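Side-chain contacts in nisin biosynthesis protein nisC (Lactococcus lactis subsp. lactis, PDB 2G0D), which cyclises the dehydrated nisin precursor by forming its thioether (lanthionine) rings at a zinc site: residues V68-L71 against S72-L76; K59-N62 against Y63-Y66; V301-A304 against E305-E309; I284-L287 against Y288-G292; S377-I380 against L381-K385. All blocks are in the same frame, centred on the assembly; numbering follows the deposited sequence.

The five contacts are local, each between neighbouring turns of one helix of the alpha toroid or, in contact 1, round a helix's C-terminal end. Contacts 2 and 1 follow each other along helix 53-74, their centres about 14 Å apart. Contacts 4 and 3 belong to consecutive helices, 281-294 and 298-314, with centres about 8 Å apart; they pack directly, Ala-304 CB lying 3.4 Å from Ser-285 O. Contacts 1 and 3 lie on opposite sides of the chain's centre, their own centres about 44 Å apart. Contacts 4 and 5 lie nearest the zinc ion held by Cys-278, Cys-324 and His-325: the side chain of Leu-286 and residue Gly-378 are each about 13 Å from it.

Contact 1 of 5, residues V68-L71 against S72-L76; sequences VSKL and STYGL
Leu-71 meets Leu-76 where helix 53-74 runs out. The CD2 methyl of Leu-71 is the branch that touches, 3.5 Å from Leu-76 CG, and the two side chains cross obliquely rather than run alongside. The chain folds back between them: Gly-75, the first residue past the helix, has a positive phi of 73°, which turns the backbone and brings Leu-76 back against Leu-71. Its N closes the last helical bond, 2.7 Å to Leu-71 O, so that Leu-71 holds the exit by its carbonyl and its methyl at once. Such a glycine at the C' position is a common way of ending a helix.

Ser-72 folds its hydroxyl back on the helix. With chi1 at 89°, OG sits between the backbone N and the carbonyl carbon and donates to Ser-69 O at 3.1 Å, coming from above the carbonyl plane; Ser-72 N meanwhile bonds to Val-68 O at 2.8 Å. Lys-70 contributes mostly through its carbonyl. Tyr-74 N bonds to Lys-70 O at 3.0 Å, and the same oxygen lies at the edge of the Tyr-74 ring, 3.3 Å from CD2. The aliphatic part of the lysine comes only loosely near the ring, while its NZ turns back to bond with Tyr-66 OH and forms a salt bridge with Glu-30.

Ser-72, Thr-73 and Tyr-74 belong to the exposed side of this terminus. The inward side rests on helix 100-122, where Val-68 touches Leu-105 and Leu-76 touches Tyr-112.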
loop_
_atom_site.group_PDB
_atom_site.type_symbol
_atom_site.label_atom_id
_atom_site.label_comp_id
_atom_site.label_asym_id
_atom_site.label_seq_id
_atom_site.Cartn_x
_atom_site.Cartn_y
_atom_site.Cartn_z
ATOM N N VAL A 68 -6.394 1.783 -22.532
ATOM C CA VAL A 68 -6.601 0.539 -23.309
ATOM C C VAL A 68 -5.872 0.569 -24.662
ATOM O O VAL A 68 -5.303 -0.440 -25.099
ATOM C CB VAL A 68 -8.104 0.006 -23.376
ATOM C CG1 VAL A 68 -9.125 0.979 -22.782
ATOM C CG2 VAL A 68 -8.505 -0.459 -24.801
ATOM N N SER A 69 -5.832 1.742 -25.284
ATOM C CA SER A 69 -5.103 1.919 -26.530
ATOM C C SER A 69 -3.615 1.596 -26.383
ATOM O O SER A 69 -3.016 0.977 -27.279
ATOM C CB SER A 69 -5.293 3.336 -27.053
ATOM O OG SER A 69 -4.149 3.742 -27.771
ATOM N N LYS A 70 -3.026 2.011 -25.258
ATOM C CA LYS A 70 -1.605 1.757 -24.989
ATOM C C LYS A 70 -1.343 0.305 -24.623
ATOM O O LYS A 70 -0.267 -0.220 -24.914
ATOM C CB LYS A 70 -1.079 2.656 -23.864
ATOM C CG LYS A 70 -0.936 4.121 -24.229
ATOM C CD LYS A 70 -0.039 4.306 -25.442
ATOM C CE LYS A 70 0.047 5.759 -25.835
ATOM N NZ LYS A 70 1.031 6.425 -24.952
ATOM N N LEU A 71 -2.322 -0.317 -23.962
ATOM C CA LEU A 71 -2.262 -1.719 -23.558
ATOM C C LEU A 71 -2.356 -2.594 -24.788
ATOM O O LEU A 71 -1.615 -3.559 -24.920
ATOM C CB LEU A 71 -3.412 -2.085 -22.606
ATOM C CG LEU A 71 -3.413 -1.686 -21.118
ATOM C CD1 LEU A 71 -4.611 -2.287 -20.392
ATOM C CD2 LEU A 71 -2.124 -2.072 -20.420
ATOM N N SER A 72 -3.281 -2.247 -25.684
ATOM C CA SER A 72 -3.511 -3.034 -26.886
ATOM C C SER A 72 -2.260 -3.059 -27.774
ATOM O O SER A 72 -1.966 -4.072 -28.401
ATOM C CB SER A 72 -4.722 -2.506 -27.662
ATOM O OG SER A 72 -4.333 -1.506 -28.587
ATOM N N THR A 73 -1.522 -1.948 -27.789
ATOM C CA THR A 73 -0.315 -1.819 -28.609
ATOM C C THR A 73 0.927 -2.442 -27.969
ATOM O O THR A 73 1.750 -3.029 -28.670
ATOM C CB THR A 73 -0.021 -0.335 -28.960
ATOM O OG1 THR A 73 -1.135 0.225 -29.673
ATOM C CG2 THR A 73 1.245 -0.203 -29.824
ATOM N N TYR A 74 1.067 -2.320 -26.651
ATOM C CA TYR A 74 2.330 -2.683 -25.998
ATOM C C TYR A 74 2.230 -3.850 -25.036
ATOM O O TYR A 74 3.239 -4.459 -24.689
ATOM C CB TYR A 74 2.944 -1.473 -25.285
ATOM C CG TYR A 74 3.354 -0.360 -26.225
ATOM C CD1 TYR A 74 4.534 -0.449 -26.968
ATOM C CD2 TYR A 74 2.559 0.778 -26.383
ATOM C CE1 TYR A 74 4.917 0.570 -27.837
ATOM C CE2 TYR A 74 2.929 1.801 -27.250
ATOM C CZ TYR A 74 4.110 1.693 -27.975
ATOM O OH TYR A 74 4.492 2.708 -28.838
ATOM N N GLY A 75 1.015 -4.169 -24.614
ATOM C CA GLY A 75 0.804 -5.180 -23.588
ATOM C C GLY A 75 1.220 -4.678 -22.214
ATOM O O GLY A 75 1.510 -3.480 -22.017
ATOM N N LEU A 76 1.251 -5.597 -21.260
ATOM C CA LEU A 76 1.804 -5.311 -19.944
ATOM C C LEU A 76 2.919 -6.281 -19.700
ATOM O O LEU A 76 2.894 -7.405 -20.207
ATOM C CB LEU A 76 0.760 -5.520 -18.855
ATOM C CG LEU A 76 -0.226 -4.403 -18.570
ATOM C CD1 LEU A 76 -1.379 -4.973 -17.802
ATOM C CD2 LEU A 76 0.444 -3.287 -17.780
#

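Contact 2 of 5, residues K59-N62 against Y63-Y66; sequences KIDN and YIEY
Tyr-63 lays one face of its ring over the carbonyl of Lys-59, one turn earlier in helix 53-74. Lys-59 O stands 3.1 Å from Tyr-63 CG, displaced toward the rim of the ring, and also accepts the bond from Tyr-63 N at 2.7 Å; one oxygen thus meets both the amide and the ring of the same residue. The CB of Lys-59 covers the outer part of the ring more loosely, 4.1 Å from Tyr-63 CZ. Next to this, Ile-60 and Ile-64 lie side by side and point the same way. The CG2 branch of Ile-60, anti to its own backbone N, reaches Ile-64 CD1 at 3.6 Å, while Ile-64 CG1 rests 3.3 Å from Ile-60 O. Ile-60 leans on helix 37-45 and Ile-64 on helix 100-122, which closes this side of the contact.

The side chains of the polar side pack much more loosely, although the backbone there stays regular, Glu-65 N bonding to Asp-61 O at 175°. Asp-61 approaches Ile-64 only through OD1, at 4.0 Å from CD1, and spends that oxygen on a hydrogen bond with Tyr-102 OH. Glu-65 keeps its methylenes near Asp-61 O but leads its carboxylate away into exposed surroundings; its OE2 stays 6.9 Å from Asp-61 OD1, so any repulsion between the two acids is probably slight.

Beyond the packed ring, Tyr-63 OH bonds to one carboxylate oxygen of Asp-16 and Lys-59 NZ forms a salt bridge with the other. Two donors from successive turns thus share one acid of helix 3-20, which probably keeps that acid ionised and ties the two helices together.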
loop_
_atom_site.group_PDB
_atom_site.type_symbol
_atom_site.label_atom_id
_atom_site.label_comp_id
_atom_site.label_asym_id
_atom_site.label_seq_id
_atom_site.Cartn_x
_atom_site.Cartn_y
_atom_site.Cartn_z
ATOM N N LYS A 59 -12.811 13.295 -18.581
ATOM C CA LYS A 59 -11.366 13.093 -18.503
ATOM C C LYS A 59 -11.020 11.668 -18.119
ATOM O O LYS A 59 -10.142 11.052 -18.715
ATOM C CB LYS A 59 -10.717 14.084 -17.527
ATOM C CG LYS A 59 -11.032 15.550 -17.803
ATOM C CD LYS A 59 -10.529 16.034 -19.166
ATOM C CE LYS A 59 -11.034 17.441 -19.441
ATOM N NZ LYS A 59 -10.391 18.048 -20.639
ATOM N N ILE A 60 -11.707 11.144 -17.116
ATOM C CA ILE A 60 -11.484 9.775 -16.681
ATOM C C ILE A 60 -11.629 8.845 -17.886
ATOM O O ILE A 60 -10.711 8.062 -18.192
ATOM C CB ILE A 60 -12.417 9.403 -15.497
ATOM C CG1 ILE A 60 -11.914 10.087 -14.214
ATOM C CG2 ILE A 60 -12.476 7.874 -15.273
ATOM C CD1 ILE A 60 -13.006 10.409 -13.214
ATOM N N ASP A 61 -12.747 8.986 -18.604
ATOM C CA ASP A 61 -13.024 8.132 -19.754
ATOM C C ASP A 61 -12.003 8.349 -20.867
ATOM O O ASP A 61 -11.574 7.391 -21.501
ATOM C CB ASP A 61 -14.464 8.297 -20.230
ATOM C CG ASP A 61 -15.475 7.679 -19.255
ATOM O OD1 ASP A 61 -15.169 6.635 -18.644
ATOM O OD2 ASP A 61 -16.586 8.231 -19.111
ATOM N N ASN A 62 -11.577 9.599 -21.055
ATOM C CA ASN A 62 -10.468 9.905 -21.940
ATOM C C ASN A 62 -9.222 9.122 -21.550
ATOM O O ASN A 62 -8.597 8.470 -22.390
ATOM C CB ASN A 62 -10.155 11.411 -21.920
ATOM C CG ASN A 62 -11.167 12.226 -22.695
ATOM O OD1 ASN A 62 -11.972 11.670 -23.453
ATOM N ND2 ASN A 62 -11.143 13.555 -22.506
ATOM N N TYR A 63 -8.861 9.202 -20.266
ATOM C CA TYR A 63 -7.637 8.584 -19.788
ATOM C C TYR A 63 -7.756 7.056 -19.841
ATOM O O TYR A 63 -6.767 6.371 -20.095
ATOM C CB TYR A 63 -7.296 9.072 -18.368
ATOM C CG TYR A 63 -7.094 10.572 -18.233
ATOM C CD1 TYR A 63 -6.746 11.365 -19.339
ATOM C CD2 TYR A 63 -7.224 11.194 -16.994
ATOM C CE1 TYR A 63 -6.546 12.740 -19.216
ATOM C CE2 TYR A 63 -7.016 12.556 -16.850
ATOM C CZ TYR A 63 -6.681 13.331 -17.966
ATOM O OH TYR A 63 -6.491 14.686 -17.821
ATOM N N ILE A 64 -8.962 6.533 -19.604
ATOM C CA ILE A 64 -9.205 5.097 -19.719
ATOM C C ILE A 64 -9.049 4.622 -21.173
ATOM O O ILE A 64 -8.320 3.662 -21.447
ATOM C CB ILE A 64 -10.593 4.686 -19.154
ATOM C CG1 ILE A 64 -10.622 4.805 -17.619
ATOM C CG2 ILE A 64 -10.916 3.257 -19.528
ATOM C CD1 ILE A 64 -12.006 4.810 -17.052
ATOM N N GLU A 65 -9.724 5.288 -22.107
ATOM C CA GLU A 65 -9.561 4.931 -23.506
ATOM C C GLU A 65 -8.094 5.042 -23.920
ATOM O O GLU A 65 -7.569 4.158 -24.609
ATOM C CB GLU A 65 -10.496 5.726 -24.425
ATOM C CG GLU A 65 -11.949 5.178 -24.455
ATOM C CD GLU A 65 -12.056 3.646 -24.670
ATOM O OE1 GLU A 65 -11.973 3.172 -25.850
ATOM O OE2 GLU A 65 -12.251 2.913 -23.654
ATOM N N TYR A 66 -7.421 6.091 -23.453
ATOM C CA TYR A 66 -5.987 6.235 -23.700
ATOM C C TYR A 66 -5.202 5.064 -23.114
ATOM O O TYR A 66 -4.241 4.611 -23.721
ATOM C CB TYR A 66 -5.475 7.556 -23.145
ATOM C CG TYR A 66 -4.003 7.797 -23.336
ATOM C CD1 TYR A 66 -3.530 8.434 -24.480
ATOM C CD2 TYR A 66 -3.077 7.412 -22.361
ATOM C CE1 TYR A 66 -2.168 8.669 -24.665
ATOM C CE2 TYR A 66 -1.719 7.656 -22.513
ATOM C CZ TYR A 66 -1.265 8.289 -23.684
ATOM O OH TYR A 66 0.081 8.547 -23.874
#

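Contact 3 of 5, residues V301-A304 against E305-E309; sequences VDKA and EKILE
Lys-303 holds CG anti to its backbone N (chi1 -168°), while Ile-307 places CG1 anti to its carbonyl carbon, beside its own N (chi1 -65°); these settings bring the two side chains together one turn apart. Their flanks meet at an angle, with Lys-303 CG 3.9 Å from Ile-307 CD1. The isoleucine also crosses the lysine carbonyl: CG1 lies 3.3 Å from Lys-303 O, which takes the almost straight bond from Ile-307 N at 2.8 Å. Of the lysine's side chain, CG does the touching; the chain then runs on extended to NZ, which forms salt bridges with Glu-240 and Glu-243. A charge in a buried side chain is thereby met by two acids.

On the outer side the grip is slacker. The backbone bonds from Glu-305 N to Val-301 O and from Lys-306 N to Asp-302 O are both weak. The latter oxygen has a second partner, a water that donates to it at 2.9 Å and accepts from Lys-306 NZ at 3.3 Å, bridging the lysine's end to the helix backbone. Asp-302 and Glu-305, three residues apart, are like-charged, OD1 and OE2 being 4.9 Å apart; Glu-305 OE1 is hydrogen-bonded to Thr-343 OG1.

Helix 298-314 lies in the outer layer of the toroid. Val-301 and Ala-304 sit between two helices, touching Leu-341 and Phe-337 of helix 327-341 as well as Leu-293 and Tyr-288 of helix 281-294, the one that precedes this helix in the chain. Leu-308 meets Cys-334 of helix 327-341, and Lys-303 and Ile-307 touch Tyr-288.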
loop_
_atom_site.group_PDB
_atom_site.type_symbol
_atom_site.label_atom_id
_atom_site.label_comp_id
_atom_site.label_asym_id
_atom_site.label_seq_id
_atom_site.Cartn_x
_atom_site.Cartn_y
_atom_site.Cartn_z
ATOM N N VAL A 301 -4.414 -4.656 19.400
ATOM C CA VAL A 301 -5.147 -3.475 18.971
ATOM C C VAL A 301 -4.706 -2.260 19.795
ATOM O O VAL A 301 -4.347 -1.230 19.228
ATOM C CB VAL A 301 -6.681 -3.665 19.033
ATOM C CG1 VAL A 301 -7.383 -2.357 18.707
ATOM C CG2 VAL A 301 -7.135 -4.740 18.040
ATOM N N ASP A 302 -4.696 -2.402 21.123
ATOM C CA ASP A 302 -4.239 -1.324 22.017
ATOM C C ASP A 302 -2.776 -0.894 21.711
ATOM O O ASP A 302 -2.459 0.294 21.749
ATOM C CB ASP A 302 -4.443 -1.700 23.516
ATOM C CG ASP A 302 -5.938 -1.840 23.909
ATOM O OD1 ASP A 302 -6.817 -1.453 23.094
ATOM O OD2 ASP A 302 -6.247 -2.344 25.034
ATOM N N LYS A 303 -1.904 -1.851 21.388
ATOM C CA LYS A 303 -0.523 -1.507 21.026
ATOM C C LYS A 303 -0.501 -0.735 19.716
ATOM O O LYS A 303 0.208 0.264 19.611
ATOM C CB LYS A 303 0.358 -2.733 20.873
ATOM C CG LYS A 303 1.837 -2.356 20.795
ATOM C CD LYS A 303 2.760 -3.507 21.137
ATOM C CE LYS A 303 4.205 -3.070 20.997
ATOM N NZ LYS A 303 5.148 -3.988 21.636
ATOM N N ALA A 304 -1.286 -1.187 18.731
ATOM C CA ALA A 304 -1.352 -0.486 17.442
ATOM C C ALA A 304 -1.535 1.021 17.656
ATOM O O ALA A 304 -0.848 1.820 17.044
ATOM C CB ALA A 304 -2.467 -1.062 16.548
ATOM N N GLU A 305 -2.448 1.402 18.549
ATOM C CA GLU A 305 -2.716 2.816 18.785
ATOM C C GLU A 305 -1.539 3.538 19.406
ATOM O O GLU A 305 -1.239 4.675 19.047
ATOM C CB GLU A 305 -3.915 2.978 19.698
ATOM C CG GLU A 305 -5.193 2.663 19.026
ATOM C CD GLU A 305 -6.337 3.338 19.725
ATOM O OE1 GLU A 305 -6.513 4.576 19.530
ATOM O OE2 GLU A 305 -7.032 2.626 20.474
ATOM N N LYS A 306 -0.892 2.872 20.354
ATOM C CA LYS A 306 0.256 3.437 21.052
ATOM C C LYS A 306 1.398 3.667 20.058
ATOM O O LYS A 306 2.021 4.718 20.079
ATOM C CB LYS A 306 0.695 2.523 22.217
ATOM C CG LYS A 306 -0.294 2.469 23.395
ATOM C CD LYS A 306 0.356 1.800 24.607
ATOM C CE LYS A 306 -0.618 1.462 25.724
ATOM N NZ LYS A 306 -1.751 2.422 25.899
ATOM N N ILE A 307 1.640 2.686 19.187
ATOM C CA ILE A 307 2.664 2.770 18.141
ATOM C C ILE A 307 2.410 3.963 17.202
ATOM O O ILE A 307 3.331 4.708 16.879
ATOM C CB ILE A 307 2.713 1.493 17.262
ATOM C CG1 ILE A 307 3.151 0.264 18.075
ATOM C CG2 ILE A 307 3.694 1.679 16.066
ATOM C CD1 ILE A 307 2.979 -1.059 17.271
ATOM N N LEU A 308 1.165 4.134 16.757
ATOM C CA LEU A 308 0.875 5.192 15.799
ATOM C C LEU A 308 0.977 6.540 16.509
ATOM O O LEU A 308 1.470 7.515 15.951
ATOM C CB LEU A 308 -0.520 5.019 15.172
ATOM C CG LEU A 308 -0.941 6.115 14.163
ATOM C CD1 LEU A 308 0.099 6.270 13.038
ATOM C CD2 LEU A 308 -2.339 5.852 13.602
ATOM N N GLU A 309 0.496 6.573 17.743
ATOM C CA GLU A 309 0.444 7.806 18.521
ATOM C C GLU A 309 1.865 8.306 18.783
ATOM O O GLU A 309 2.129 9.502 18.672
ATOM C CB GLU A 309 -0.337 7.582 19.814
ATOM C CG GLU A 309 -0.833 8.834 20.452
ATOM C CD GLU A 309 -1.691 8.587 21.706
ATOM O OE1 GLU A 309 -1.746 7.435 22.229
ATOM O OE2 GLU A 309 -2.321 9.571 22.153
HETATM O O HOH W 1 -3.839 2.291 23.406
#

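Contact 4 of 5, residues I284-L287 against Y288-G292; sequences ISLL and YLYGG
Tyr-288 turns back along helix 281-294 to lie beside Ile-284, both side chains pointing the same way. Its CE2 is 3.9 Å from the CG2 branch of Ile-284, and Ile-284 O lies in the plane of the ring at its edge, 3.5 Å from CD2. That oxygen is only weakly bonded by Tyr-288 N, which is shared with Ser-285 O in a second weak bond, so neither acceptor holds this N tightly. The hydroxyl of Tyr-288 reaches Glu-240 on helix 226-242.

Leu-289 N bonds to Ser-285 O at 3.0 Å, while the CD2 of this leucine makes a distant contact with Leu-286, which is used much more fully by the next residue. This helix belongs to the inner layer of the alpha toroid, with helix 298-314 packed outside it; Leu-287 meets Cys-213 and Tyr-239 of neighbouring helices.

Tyr-290 lies alongside Leu-286, with CE2 4.0 Å from Leu-286 CB and the phenol oxygen OH 3.9 Å from Leu-286 CD2. The leucine thus lines the ring from its root to its hydroxyl. Leu-286 O is 3.3 Å from Tyr-290 CG and receives the N of the same residue at 2.8 Å, N-H...O 169°. The far end of the ring is fixed by hydrogen bonds of OH with Leu-400 O and Phe-402 N, and it stacks with Phe-405, all near the C-terminus.

Gly-291 follows, its N 2.8 Å from Leu-287 O. Gly-292 continues the helix through a bond of its N to Tyr-288 O.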
loop_
_atom_site.group_PDB
_atom_site.type_symbol
_atom_site.label_atom_id
_atom_site.label_comp_id
_atom_site.label_asym_id
_atom_site.label_seq_id
_atom_site.Cartn_x
_atom_site.Cartn_y
_atom_site.Cartn_z
ATOM N N ILE A 284 3.836 -0.101 10.334
ATOM C CA ILE A 284 3.887 -1.232 11.270
ATOM C C ILE A 284 2.640 -1.258 12.174
ATOM O O ILE A 284 2.151 -2.334 12.501
ATOM C CB ILE A 284 5.223 -1.227 12.078
ATOM C CG1 ILE A 284 6.403 -1.603 11.163
ATOM C CG2 ILE A 284 5.145 -2.133 13.326
ATOM C CD1 ILE A 284 7.748 -1.102 11.659
ATOM N N SER A 285 2.102 -0.090 12.544
ATOM C CA SER A 285 0.897 -0.051 13.399
ATOM C C SER A 285 -0.294 -0.737 12.738
ATOM O O SER A 285 -1.172 -1.239 13.426
ATOM C CB SER A 285 0.515 1.379 13.798
ATOM O OG SER A 285 -0.045 2.138 12.716
ATOM N N LEU A 286 -0.333 -0.738 11.403
ATOM C CA LEU A 286 -1.396 -1.440 10.654
ATOM C C LEU A 286 -1.348 -2.961 10.888
ATOM O O LEU A 286 -2.377 -3.604 11.086
ATOM C CB LEU A 286 -1.330 -1.096 9.146
ATOM C CG LEU A 286 -1.655 0.368 8.764
ATOM C CD1 LEU A 286 -1.378 0.673 7.268
ATOM C CD2 LEU A 286 -3.076 0.653 9.104
ATOM N N LEU A 287 -0.153 -3.534 10.883
ATOM C CA LEU A 287 0.004 -4.953 11.236
ATOM C C LEU A 287 -0.652 -5.274 12.589
ATOM O O LEU A 287 -1.375 -6.249 12.703
ATOM C CB LEU A 287 1.495 -5.354 11.273
ATOM C CG LEU A 287 1.781 -6.774 11.800
ATOM C CD1 LEU A 287 1.236 -7.867 10.846
ATOM C CD2 LEU A 287 3.275 -6.973 12.031
ATOM N N TYR A 288 -0.414 -4.446 13.598
ATOM C CA TYR A 288 -0.880 -4.754 14.937
ATOM C C TYR A 288 -2.405 -4.556 15.000
ATOM O O TYR A 288 -3.129 -5.305 15.672
ATOM C CB TYR A 288 -0.166 -3.867 15.961
ATOM C CG TYR A 288 1.228 -4.343 16.370
ATOM C CD1 TYR A 288 1.408 -5.078 17.554
ATOM C CD2 TYR A 288 2.362 -4.065 15.588
ATOM C CE1 TYR A 288 2.674 -5.535 17.955
ATOM C CE2 TYR A 288 3.646 -4.512 15.991
ATOM C CZ TYR A 288 3.784 -5.237 17.186
ATOM O OH TYR A 288 5.019 -5.690 17.615
ATOM N N LEU A 289 -2.874 -3.550 14.276
ATOM C CA LEU A 289 -4.272 -3.216 14.238
ATOM C C LEU A 289 -5.013 -4.398 13.606
ATOM O O LEU A 289 -5.903 -4.985 14.229
ATOM C CB LEU A 289 -4.465 -1.922 13.407
ATOM C CG LEU A 289 -5.916 -1.518 13.173
ATOM C CD1 LEU A 289 -6.584 -1.321 14.560
ATOM C CD2 LEU A 289 -6.046 -0.284 12.307
ATOM N N TYR A 290 -4.623 -4.731 12.367
ATOM C CA TYR A 290 -5.245 -5.789 11.599
ATOM C C TYR A 290 -5.072 -7.165 12.237
ATOM O O TYR A 290 -6.026 -7.943 12.291
ATOM C CB TYR A 290 -4.726 -5.789 10.164
ATOM C CG TYR A 290 -5.063 -4.526 9.348
ATOM C CD1 TYR A 290 -6.242 -3.792 9.581
ATOM C CD2 TYR A 290 -4.225 -4.108 8.330
ATOM C CE1 TYR A 290 -6.553 -2.652 8.817
ATOM C CE2 TYR A 290 -4.517 -2.974 7.569
ATOM C CZ TYR A 290 -5.677 -2.260 7.811
ATOM O OH TYR A 290 -5.931 -1.136 7.059
ATOM N N GLY A 291 -3.859 -7.471 12.700
ATOM C CA GLY A 291 -3.598 -8.716 13.468
ATOM C C GLY A 291 -4.479 -8.811 14.701
ATOM O O GLY A 291 -5.127 -9.848 14.945
ATOM N N GLY A 292 -4.535 -7.721 15.461
ATOM C CA GLY A 292 -5.354 -7.637 16.665
ATOM C C GLY A 292 -6.838 -7.835 16.424
ATOM O O GLY A 292 -7.516 -8.526 17.205
#

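Contact 5 of 5, residues S377-I380 against L381-K385; sequences SGCI and LVLSK
Leu-381, whose N bonds to Ser-377 O at 3.0 Å, has its own carbonyl oxygen gripped by two donors one turn on. Ser-384 OG donates to Leu-381 O at 2.8 Å, and Lys-385 N reaches the same oxygen at 3.2 Å; both arrive from one face of the carbonyl plane. With chi1 at 73°, Ser-384 holds OG between its backbone N and carbonyl carbon, which folds the hydroxyl back along the helix rather than outward. The buried hydroxyl thereby finds an acceptor in the backbone. Ser-384 N makes the shortest backbone bond across the two segments, 2.7 Å to Ile-380 O, and Ser-384 CB presses on that oxygen as well.

Helix 376-387 is one of the inner helices of the alpha toroid, lying in the layer that surrounds the zinc site. Near its C-terminal end Lys-385 forms a salt bridge with Glu-46.

Away from the serine, side chains pack on one another and on the carbonyls of the preceding turn. Cys-379 places SG anti to its backbone N (chi1 -177°), where it meets Leu-383 CD1 at 4.0 Å; Leu-383 CG also rests 3.5 Å from Cys-379 O. The pair leans on helix 357-362, Cys-379 touching Ile-360 and Leu-383 touching Leu-361. Val-382 uses its CG2 branch, 3.4 Å from Gly-378 O, and touches Ser-328 and Glu-332 of helix 327-341. Leu-381 CB lies 3.3 Å from the same glycine oxygen, so the Gly-378 carbonyl is lined by two neighbouring side chains while Val-382 N bonds to it. On another flank, Ile-380 and Leu-381 both reach Met-43 of helix 37-45.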
loop_
_atom_site.group_PDB
_atom_site.type_symbol
_atom_site.label_atom_id
_atom_site.label_comp_id
_atom_site.label_asym_id
_atom_site.label_seq_id
_atom_site.Cartn_x
_atom_site.Cartn_y
_atom_site.Cartn_z
ATOM N N SER A 377 -1.342 14.526 -6.366
ATOM C CA SER A 377 -2.689 13.934 -6.410
ATOM C C SER A 377 -2.976 12.977 -5.238
ATOM O O SER A 377 -4.114 12.797 -4.834
ATOM C CB SER A 377 -2.957 13.242 -7.746
ATOM O OG SER A 377 -2.153 12.083 -7.850
ATOM N N GLY A 378 -1.942 12.374 -4.675
ATOM C CA GLY A 378 -2.136 11.561 -3.479
ATOM C C GLY A 378 -2.587 12.421 -2.313
ATOM O O GLY A 378 -3.506 12.054 -1.566
ATOM N N CYS A 379 -1.916 13.564 -2.158
ATOM C CA CYS A 379 -2.244 14.539 -1.127
ATOM C C CYS A 379 -3.692 15.052 -1.280
ATOM O O CYS A 379 -4.429 15.149 -0.302
ATOM C CB CYS A 379 -1.242 15.697 -1.195
ATOM S SG CYS A 379 -1.423 16.973 0.057
ATOM N N ILE A 380 -4.075 15.388 -2.506
ATOM C CA ILE A 380 -5.433 15.835 -2.827
ATOM C C ILE A 380 -6.452 14.753 -2.458
ATOM O O ILE A 380 -7.506 15.072 -1.924
ATOM C CB ILE A 380 -5.570 16.249 -4.324
ATOM C CG1 ILE A 380 -4.780 17.535 -4.565
ATOM C CG2 ILE A 380 -7.031 16.417 -4.737
ATOM C CD1 ILE A 380 -4.460 17.851 -6.041
ATOM N N LEU A 381 -6.136 13.489 -2.743
ATOM C CA LEU A 381 -7.021 12.396 -2.349
ATOM C C LEU A 381 -7.285 12.403 -0.850
ATOM O O LEU A 381 -8.435 12.308 -0.427
ATOM C CB LEU A 381 -6.460 11.026 -2.761
ATOM C CG LEU A 381 -6.943 10.525 -4.133
ATOM C CD1 LEU A 381 -5.917 9.550 -4.731
ATOM C CD2 LEU A 381 -8.298 9.866 -4.011
ATOM N N VAL A 382 -6.218 12.487 -0.057
ATOM C CA VAL A 382 -6.330 12.567 1.397
ATOM C C VAL A 382 -7.234 13.729 1.782
ATOM O O VAL A 382 -8.193 13.548 2.541
ATOM C CB VAL A 382 -4.943 12.714 2.086
ATOM C CG1 VAL A 382 -5.083 12.805 3.607
ATOM C CG2 VAL A 382 -4.001 11.539 1.740
ATOM N N LEU A 383 -6.934 14.921 1.260
ATOM C CA LEU A 383 -7.632 16.134 1.665
ATOM C C LEU A 383 -9.073 16.026 1.239
ATOM O O LEU A 383 -9.956 16.484 1.927
ATOM C CB LEU A 383 -6.977 17.388 1.027
ATOM C CG LEU A 383 -5.637 17.876 1.623
ATOM C CD1 LEU A 383 -4.930 18.841 0.673
ATOM C CD2 LEU A 383 -5.969 18.605 2.921
ATOM N N SER A 384 -9.314 15.406 0.094
ATOM C CA SER A 384 -10.671 15.355 -0.430
ATOM C C SER A 384 -11.606 14.476 0.427
ATOM O O SER A 384 -12.779 14.768 0.517
ATOM C CB SER A 384 -10.674 14.932 -1.911
ATOM O OG SER A 384 -10.381 13.545 -2.050
ATOM N N LYS A 385 -11.087 13.409 1.046
ATOM C CA LYS A 385 -11.941 12.517 1.859
ATOM C C LYS A 385 -12.193 13.016 3.257
ATOM O O LYS A 385 -13.118 12.542 3.921
ATOM C CB LYS A 385 -11.495 11.049 1.803
ATOM C CG LYS A 385 -11.408 10.501 0.341
ATOM C CD LYS A 385 -12.799 10.372 -0.352
ATOM C CE LYS A 385 -13.282 11.662 -1.031
ATOM N NZ LYS A 385 -14.550 11.405 -1.738
#